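Local structure of bifunctional endomannanase/endoglucanase (Caldanaerobius polysaccharolyticus, 3W0K) at residues A[2-12]-A[285-293]. The protein probably hydrolyses internal beta-linkages in mannan and cellulose chains, as a glycoside hydrolase of family 5 with both endomannanase and endoglucanase activity. Numbering follows the deposited sequence.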
loop_
_atom_site.group_PDB
_atom_site.type_symbol
_atom_site.label_atom_id
_atom_site.label_comp_id
_atom_site.label_asym_id
_atom_site.label_seq_id
_atom_site.Cartn_x
_atom_site.Cartn_y
_atom_site.Cartn_z
ATOM N N LYS A 2 -8.616 11.942 -8.620
ATOM C CA LYS A 2 -8.298 10.673 -7.978
ATOM C C LYS A 2 -6.810 10.361 -8.097
ATOM O O LYS A 2 -6.143 10.802 -9.037
ATOM C CB LYS A 2 -9.128 9.538 -8.581
ATOM C CG LYS A 2 -10.630 9.764 -8.525
ATOM C CD LYS A 2 -11.118 9.978 -7.106
ATOM C CE LYS A 2 -12.593 10.340 -7.093
ATOM N NZ LYS A 2 -13.093 10.558 -5.708
ATOM N N LYS A 3 -6.300 9.600 -7.134
ATOM C CA LYS A 3 -4.888 9.235 -7.094
ATOM C C LYS A 3 -4.583 7.913 -7.784
ATOM O O LYS A 3 -5.095 6.861 -7.390
ATOM C CB LYS A 3 -4.413 9.191 -5.641
ATOM C CG LYS A 3 -4.374 10.559 -4.985
ATOM C CD LYS A 3 -4.224 10.457 -3.480
ATOM C CE LYS A 3 -4.021 11.833 -2.861
ATOM N NZ LYS A 3 -5.161 12.753 -3.130
ATOM N N TYR A 4 -3.726 7.973 -8.800
ATOM C CA TYR A 4 -3.331 6.788 -9.558
ATOM C C TYR A 4 -1.820 6.706 -9.633
ATOM O O TYR A 4 -1.157 7.654 -10.057
ATOM C CB TYR A 4 -3.893 6.843 -10.978
ATOM C CG TYR A 4 -5.391 6.943 -11.028
ATOM C CD1 TYR A 4 -6.188 5.824 -10.808
ATOM C CD2 TYR A 4 -6.014 8.162 -11.281
ATOM C CE1 TYR A 4 -7.577 5.916 -10.838
ATOM C CE2 TYR A 4 -7.397 8.266 -11.313
ATOM C CZ TYR A 4 -8.170 7.143 -11.091
ATOM O OH TYR A 4 -9.536 7.251 -11.128
ATOM N N GLY A 5 -1.268 5.565 -9.247
ATOM C CA GLY A 5 0.171 5.447 -9.294
ATOM C C GLY A 5 0.750 4.095 -8.966
ATOM O O GLY A 5 0.167 3.048 -9.267
ATOM N N PHE A 6 1.914 4.138 -8.326
ATOM C CA PHE A 6 2.655 2.937 -7.978
ATOM C C PHE A 6 3.338 3.047 -6.627
ATOM O O PHE A 6 3.585 4.146 -6.121
ATOM C CB PHE A 6 3.775 2.707 -9.007
ATOM C CG PHE A 6 3.293 2.530 -10.417
ATOM C CD1 PHE A 6 3.125 1.256 -10.948
ATOM C CD2 PHE A 6 2.998 3.633 -11.211
ATOM C CE1 PHE A 6 2.666 1.084 -12.251
ATOM C CE2 PHE A 6 2.536 3.476 -12.516
ATOM C CZ PHE A 6 2.370 2.194 -13.038
ATOM N N ASN A 7 3.628 1.890 -6.044
ATOM C CA ASN A 7 4.383 1.833 -4.801
ATOM C C ASN A 7 5.838 1.673 -5.249
ATOM O O ASN A 7 6.110 1.042 -6.278
ATOM C CB ASN A 7 4.022 0.593 -3.979
ATOM C CG ASN A 7 2.713 0.723 -3.241
ATOM O OD1 ASN A 7 2.698 0.899 -2.023
ATOM N ND2 ASN A 7 1.602 0.559 -3.956
ATOM N N PHE A 8 6.761 2.271 -4.503
ATOM C CA PHE A 8 8.184 2.148 -4.788
ATOM C C PHE A 8 8.852 1.651 -3.518
ATOM O O PHE A 8 8.539 2.109 -2.420
ATOM C CB PHE A 8 8.782 3.471 -5.268
ATOM C CG PHE A 8 8.507 3.758 -6.719
ATOM C CD1 PHE A 8 9.247 3.128 -7.716
ATOM C CD2 PHE A 8 7.495 4.640 -7.087
ATOM C CE1 PHE A 8 8.984 3.372 -9.061
ATOM C CE2 PHE A 8 7.222 4.893 -8.428
ATOM C CZ PHE A 8 7.971 4.255 -9.419
ATOM N N GLN A 9 9.761 0.697 -3.684
ATOM C CA GLN A 9 10.445 0.052 -2.576
ATOM C C GLN A 9 11.851 0.575 -2.248
ATOM O O GLN A 9 12.692 -0.167 -1.732
ATOM C CB GLN A 9 10.472 -1.460 -2.848
ATOM C CG GLN A 9 9.086 -2.153 -2.809
ATOM C CD GLN A 9 8.158 -1.799 -3.976
ATOM O OE1 GLN A 9 6.955 -1.589 -3.786
ATOM N NE2 GLN A 9 8.703 -1.767 -5.182
ATOM N N TRP A 10 12.063 1.871 -2.462
ATOM C CA TRP A 10 13.361 2.507 -2.223
ATOM C C TRP A 10 13.906 2.395 -0.798
ATOM O O TRP A 10 15.119 2.359 -0.603
ATOM C CB TRP A 10 13.311 3.978 -2.641
ATOM C CG TRP A 10 12.811 4.196 -4.043
ATOM C CD1 TRP A 10 12.969 3.363 -5.115
ATOM C CD2 TRP A 10 12.072 5.325 -4.518
ATOM N NE1 TRP A 10 12.372 3.906 -6.229
ATOM C CE2 TRP A 10 11.815 5.110 -5.891
ATOM C CE3 TRP A 10 11.603 6.501 -3.917
ATOM C CZ2 TRP A 10 11.108 6.028 -6.673
ATOM C CZ3 TRP A 10 10.898 7.415 -4.696
ATOM C CH2 TRP A 10 10.658 7.172 -6.059
ATOM N N MET A 11 13.016 2.336 0.191
ATOM C CA MET A 11 13.418 2.227 1.599
ATOM C C MET A 11 12.487 1.210 2.263
ATOM O O MET A 11 12.134 1.320 3.441
ATOM C CB MET A 11 13.294 3.598 2.282
ATOM C CG MET A 11 13.971 3.690 3.642
ATOM S SD MET A 11 13.686 5.256 4.514
ATOM C CE MET A 11 14.385 6.363 3.389
ATOM N N TYR A 12 12.173 0.171 1.499
ATOM C CA TYR A 12 11.250 -0.886 1.897
ATOM C C TYR A 12 11.690 -1.872 2.983
ATOM O O TYR A 12 10.944 -2.116 3.932
ATOM C CB TYR A 12 10.827 -1.635 0.630
ATOM C CG TYR A 12 9.799 -2.716 0.823
ATOM C CD1 TYR A 12 8.624 -2.476 1.531
ATOM C CD2 TYR A 12 9.993 -3.981 0.273
ATOM C CE1 TYR A 12 7.671 -3.465 1.686
ATOM C CE2 TYR A 12 9.041 -4.981 0.419
ATOM C CZ TYR A 12 7.882 -4.717 1.129
ATOM O OH TYR A 12 6.944 -5.708 1.293
ATOM N N GLU A 285 -15.215 4.680 -8.854
ATOM C CA GLU A 285 -14.477 5.939 -8.913
ATOM C C GLU A 285 -13.381 5.947 -7.845
ATOM O O GLU A 285 -13.192 6.926 -7.122
ATOM C CB GLU A 285 -15.408 7.148 -8.768
ATOM C CG GLU A 285 -16.359 7.323 -9.948
ATOM C CD GLU A 285 -17.152 8.619 -9.898
ATOM O OE1 GLU A 285 -16.803 9.519 -9.104
ATOM O OE2 GLU A 285 -18.131 8.741 -10.667
ATOM N N TRP A 286 -12.677 4.823 -7.753
ATOM C CA TRP A 286 -11.591 4.658 -6.796
ATOM C C TRP A 286 -10.232 4.793 -7.459
ATOM O O TRP A 286 -10.014 4.296 -8.568
ATOM C CB TRP A 286 -11.623 3.265 -6.171
ATOM C CG TRP A 286 -12.731 2.988 -5.211
ATOM C CD1 TRP A 286 -13.685 3.855 -4.766
ATOM C CD2 TRP A 286 -12.984 1.739 -4.560
ATOM N NE1 TRP A 286 -14.519 3.221 -3.873
ATOM C CE2 TRP A 286 -14.110 1.920 -3.731
ATOM C CE3 TRP A 286 -12.365 0.480 -4.599
ATOM C CZ2 TRP A 286 -14.633 0.889 -2.943
ATOM C CZ3 TRP A 286 -12.886 -0.546 -3.817
ATOM C CH2 TRP A 286 -14.010 -0.333 -2.999
ATOM N N GLY A 287 -9.312 5.436 -6.749
ATOM C CA GLY A 287 -7.954 5.563 -7.235
ATOM C C GLY A 287 -7.266 4.261 -6.858
ATOM O O GLY A 287 -7.742 3.529 -5.982
ATOM N N TYR A 288 -6.142 3.969 -7.498
ATOM C CA TYR A 288 -5.422 2.731 -7.221
ATOM C C TYR A 288 -3.928 2.852 -7.479
ATOM O O TYR A 288 -3.497 3.626 -8.331
ATOM C CB TYR A 288 -6.019 1.572 -8.036
ATOM C CG TYR A 288 -6.319 1.905 -9.484
ATOM C CD1 TYR A 288 -5.319 1.865 -10.452
ATOM C CD2 TYR A 288 -7.612 2.240 -9.883
ATOM C CE1 TYR A 288 -5.599 2.151 -11.790
ATOM C CE2 TYR A 288 -7.905 2.526 -11.219
ATOM C CZ TYR A 288 -6.894 2.478 -12.162
ATOM O OH TYR A 288 -7.180 2.748 -13.480
ATOM N N SER A 289 -3.148 2.081 -6.724
ATOM C CA SER A 289 -1.693 2.091 -6.831
ATOM C C SER A 289 -1.159 0.662 -6.936
ATOM O O SER A 289 -1.350 -0.144 -6.026
ATOM C CB SER A 289 -1.099 2.787 -5.601
ATOM O OG SER A 289 0.307 2.913 -5.696
ATOM N N LEU A 290 -0.507 0.353 -8.054
ATOM C CA LEU A 290 0.052 -0.980 -8.288
ATOM C C LEU A 290 1.238 -1.206 -7.346
ATOM O O LEU A 290 1.993 -0.271 -7.056
ATOM C CB LEU A 290 0.491 -1.113 -9.752
ATOM C CG LEU A 290 0.586 -2.527 -10.329
ATOM C CD1 LEU A 290 -0.798 -3.156 -10.426
ATOM C CD2 LEU A 290 1.230 -2.473 -11.701
ATOM N N TRP A 291 1.406 -2.438 -6.871
ATOM C CA TRP A 291 2.492 -2.737 -5.936
ATOM C C TRP A 291 3.902 -2.453 -6.462
ATOM O O TRP A 291 4.746 -1.959 -5.720
ATOM C CB TRP A 291 2.382 -4.165 -5.392
ATOM C CG TRP A 291 3.515 -4.523 -4.470
ATOM C CD1 TRP A 291 4.385 -5.563 -4.612
ATOM C CD2 TRP A 291 3.934 -3.806 -3.298
ATOM N NE1 TRP A 291 5.327 -5.537 -3.607
ATOM C CE2 TRP A 291 5.071 -4.468 -2.789
ATOM C CE3 TRP A 291 3.461 -2.666 -2.633
ATOM C CZ2 TRP A 291 5.746 -4.027 -1.644
ATOM C CZ3 TRP A 291 4.133 -2.226 -1.492
ATOM C CH2 TRP A 291 5.263 -2.908 -1.012
ATOM N N ASN A 292 4.168 -2.785 -7.722
ATOM C CA ASN A 292 5.488 -2.516 -8.305
ATOM C C ASN A 292 5.341 -1.721 -9.596
ATOM O O ASN A 292 4.273 -1.715 -10.218
ATOM C CB ASN A 292 6.221 -3.810 -8.707
ATOM C CG ASN A 292 6.673 -4.655 -7.536
ATOM O OD1 ASN A 292 6.800 -5.870 -7.671
ATOM N ND2 ASN A 292 6.985 -4.025 -6.411
ATOM N N PHE A 293 6.409 -1.015 -9.961
ATOM C CA PHE A 293 6.476 -0.307 -11.234
ATOM C C PHE A 293 7.348 -1.313 -11.991
ATOM O O PHE A 293 6.917 -1.919 -12.970
ATOM C CB PHE A 293 7.183 1.043 -11.107
ATOM C CG PHE A 293 7.443 1.702 -12.427
ATOM C CD1 PHE A 293 6.386 2.134 -13.219
ATOM C CD2 PHE A 293 8.743 1.836 -12.907
ATOM C CE1 PHE A 293 6.618 2.688 -14.478
ATOM C CE2 PHE A 293 8.989 2.388 -14.163
ATOM C CZ PHE A 293 7.920 2.814 -14.950
HETATM O O HOH W 1 -12.641 8.039 -4.609
HETATM O O HOH W 2 -16.050 10.519 -6.520
HETATM O O HOH W 3 -10.929 5.048 -11.118
HETATM O O HOH W 4 8.039 -0.391 -7.613
#
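Gly5 and Ser289 lie abreast where strands 4-7 and 287-290 run parallel, their axes 29° apart. Gly5 bonds to both neighbours of Ser289, its N donating to Tyr288 O and its O accepting from Leu290 N; one step on, Asn7 N donates to Leu290 O at 2.9 Å. Leu290 O is gripped twice, for Asn7 ND2 also reaches it at 3.2 Å, from above the carbonyl plane; Asn7 OD1 meanwhile accepts from Arg40. The pairing illustrates how a (beta/alpha)8 TIM barrel closes: the first strand of the chain meets the eighth. On the Tyr4 and Phe6 face, two edge-to-face pairs follow one another. A chi1 of 44° sets the Tyr288 ring face-on to the edge of Tyr4, with Tyr4 CD1 over the centre, while its OH hydrogen-bonds to Leu325 O. Were Tyr288 an alanine, the Tyr4 edge would probably lose the ring face it meets, and Leu325 O its hydroxyl donor. Further along, Phe293 CD1 sits 3.8 Å above the middle of the Phe6 ring, and Phe8 CE1 meets Phe293 CB, completing an aromatic cluster beside helix 25-33. Past the strand ends, the Trp291 six-membered ring turns its edge to the face of Tyr12, near a bound Tris molecule.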